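Local structure of tRNA (guanine(26)-N(2))-dimethyltransferase (Pyrococcus horikoshii, 2DUL) at residues 241-246 with 275-280. The protein dimethylates guanine 26 of tRNA at N(2), probably in a number of tRNAs, using S-adenosyl-L-methionine as the methyl donor. Sequence-based numbering, arbitrary orientation.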
loop_
_atom_site.group_PDB
_atom_site.type_symbol
_atom_site.label_atom_id
_atom_site.label_comp_id
_atom_site.label_asym_id
_atom_site.label_seq_id
_atom_site.Cartn_x
_atom_site.Cartn_y
_atom_site.Cartn_z
ATOM N N ASP A 241 -13.947 -14.023 9.829
ATOM C CA ASP A 241 -13.320 -14.852 10.857
ATOM C C ASP A 241 -11.952 -15.373 10.414
ATOM O O ASP A 241 -10.981 -15.319 11.175
ATOM C CB ASP A 241 -14.211 -16.054 11.220
ATOM C CG ASP A 241 -15.528 -15.645 11.857
ATOM O OD1 ASP A 241 -15.579 -14.578 12.505
ATOM O OD2 ASP A 241 -16.510 -16.407 11.727
ATOM N N GLU A 242 -11.878 -15.881 9.188
ATOM C CA GLU A 242 -10.629 -16.426 8.660
ATOM C C GLU A 242 -9.566 -15.339 8.520
ATOM O O GLU A 242 -8.370 -15.605 8.654
ATOM C CB GLU A 242 -10.873 -17.085 7.300
ATOM C CG GLU A 242 -11.888 -18.218 7.356
ATOM C CD GLU A 242 -12.241 -18.763 5.986
ATOM O OE1 GLU A 242 -12.650 -17.971 5.110
ATOM O OE2 GLU A 242 -12.112 -19.988 5.785
ATOM N N THR A 243 -10.007 -14.119 8.241
ATOM C CA THR A 243 -9.084 -12.996 8.095
ATOM C C THR A 243 -8.484 -12.660 9.457
ATOM O O THR A 243 -7.274 -12.500 9.582
ATOM C CB THR A 243 -9.812 -11.766 7.513
ATOM O OG1 THR A 243 -10.308 -12.095 6.207
ATOM C CG2 THR A 243 -8.861 -10.567 7.393
ATOM N N LEU A 244 -9.326 -12.566 10.484
ATOM C CA LEU A 244 -8.824 -12.266 11.820
ATOM C C LEU A 244 -7.869 -13.367 12.293
ATOM O O LEU A 244 -6.975 -13.116 13.101
ATOM C CB LEU A 244 -9.980 -12.098 12.816
ATOM C CG LEU A 244 -10.905 -10.889 12.611
ATOM C CD1 LEU A 244 -11.947 -10.844 13.725
ATOM C CD2 LEU A 244 -10.084 -9.596 12.607
ATOM N N GLU A 245 -8.046 -14.583 11.783
ATOM C CA GLU A 245 -7.165 -15.686 12.160
ATOM C C GLU A 245 -5.765 -15.537 11.561
ATOM O O GLU A 245 -4.850 -16.267 11.932
ATOM C CB GLU A 245 -7.757 -17.030 11.722
ATOM C CG GLU A 245 -8.835 -17.562 12.648
ATOM C CD GLU A 245 -9.468 -18.848 12.140
ATOM O OE1 GLU A 245 -10.315 -19.417 12.862
ATOM O OE2 GLU A 245 -9.127 -19.288 11.020
ATOM N N LYS A 246 -5.599 -14.604 10.629
ATOM C CA LYS A 246 -4.296 -14.397 10.012
ATOM C C LYS A 246 -3.503 -13.306 10.726
ATOM O O LYS A 246 -2.366 -12.994 10.348
ATOM C CB LYS A 246 -4.453 -14.062 8.528
ATOM C CG LYS A 246 -5.047 -15.213 7.730
ATOM C CD LYS A 246 -5.019 -14.936 6.238
ATOM C CE LYS A 246 -5.615 -16.097 5.450
ATOM N NZ LYS A 246 -5.544 -15.865 3.976
ATOM N N PRO A 275 -0.981 -5.928 17.200
ATOM C CA PRO A 275 -1.123 -6.976 16.187
ATOM C C PRO A 275 -0.689 -6.589 14.775
ATOM O O PRO A 275 -0.766 -5.427 14.380
ATOM C CB PRO A 275 -2.609 -7.327 16.262
ATOM C CG PRO A 275 -3.241 -6.009 16.620
ATOM C CD PRO A 275 -2.298 -5.492 17.696
ATOM N N VAL A 276 -0.205 -7.579 14.034
ATOM C CA VAL A 276 0.210 -7.389 12.655
ATOM C C VAL A 276 -0.416 -8.485 11.806
ATOM O O VAL A 276 -0.851 -9.519 12.320
ATOM C CB VAL A 276 1.743 -7.493 12.475
ATOM C CG1 VAL A 276 2.450 -6.392 13.258
ATOM C CG2 VAL A 276 2.223 -8.877 12.924
ATOM N N TRP A 277 -0.467 -8.241 10.505
ATOM C CA TRP A 277 -0.981 -9.214 9.551
ATOM C C TRP A 277 0.172 -10.197 9.355
ATOM O O TRP A 277 1.299 -9.776 9.087
ATOM C CB TRP A 277 -1.304 -8.504 8.232
ATOM C CG TRP A 277 -1.691 -9.400 7.107
ATOM C CD1 TRP A 277 -0.926 -9.742 6.030
ATOM C CD2 TRP A 277 -2.969 -10.015 6.904
ATOM N NE1 TRP A 277 -1.652 -10.524 5.162
ATOM C CE2 TRP A 277 -2.909 -10.707 5.675
ATOM C CE3 TRP A 277 -4.161 -10.041 7.641
ATOM C CZ2 TRP A 277 -3.997 -11.423 5.162
ATOM C CZ3 TRP A 277 -5.247 -10.756 7.129
ATOM C CH2 TRP A 277 -5.153 -11.435 5.901
ATOM N N LEU A 278 -0.091 -11.492 9.526
ATOM C CA LEU A 278 0.947 -12.509 9.335
ATOM C C LEU A 278 0.679 -13.307 8.061
ATOM O O LEU A 278 1.335 -14.316 7.795
ATOM C CB LEU A 278 1.008 -13.470 10.532
ATOM C CG LEU A 278 1.504 -12.901 11.865
ATOM C CD1 LEU A 278 1.546 -13.999 12.917
ATOM C CD2 LEU A 278 2.899 -12.310 11.671
ATOM N N GLY A 279 -0.290 -12.848 7.275
ATOM C CA GLY A 279 -0.602 -13.528 6.033
ATOM C C GLY A 279 0.269 -13.021 4.898
ATOM O O GLY A 279 1.267 -12.335 5.140
ATOM N N PRO A 280 -0.077 -13.344 3.642
ATOM C CA PRO A 280 0.681 -12.916 2.461
ATOM C C PRO A 280 0.677 -11.397 2.297
ATOM O O PRO A 280 -0.295 -10.734 2.657
ATOM C CB PRO A 280 -0.062 -13.589 1.304
ATOM C CG PRO A 280 -0.738 -14.777 1.953
ATOM C CD PRO A 280 -1.208 -14.208 3.261
#
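Trp277 lays its six-membered ring against Lys246 and Thr243, so that the indole packs where helix 237-244 leads into a three-stranded antiparallel sheet. Lys246 lies in the short connection that leads from that helix into the central strand 247-252, and Trp277 ends the neighbouring edge strand 273-277. The tight part lies over and around the ring. Lys246 CB sits over one face, 4.0 Å from the centroid of the six-membered ring and 24° off its normal, a CH-pi contact; farther out, Lys246 CD comes to 3.5 Å from Trp277 CH2. The lysine chain is extended beyond CG and runs alongside the indole, both side chains pointing the same way. Thr243 reaches the ring with its methyl: CG2, anti to the backbone N (the other branch, OG1, has chi1 -62°), lies 3.6 Å from Trp277 CZ3. Its hydroxyl turns to the backbone instead, hydrogen-bonded to Lys239 O and Ile215 N. Val201 of helix 192-209 also touches the tryptophan. One backbone bond crosses the contact: Leu278 N donates to Lys246 O at 2.8 Å, nearly in line with the carbonyl, and joins 241-246 to 275-280. Replacing Trp277 by an alanine would probably leave the Thr243 methyl and the Lys246 methylenes without their aromatic partner, and Pro280 O without the indole donor. The looser side is the outer one, where partly exposed Lys246 and exposed Pro280 form the margin. The rotation of the indole is probably steadied by its own N-H, which reaches forward along the chain: Trp277 NE1 donates a hydrogen bond to Pro280 O at 2.9 Å, the acceptor close to the ring plane and the donor 38° above the carbonyl plane.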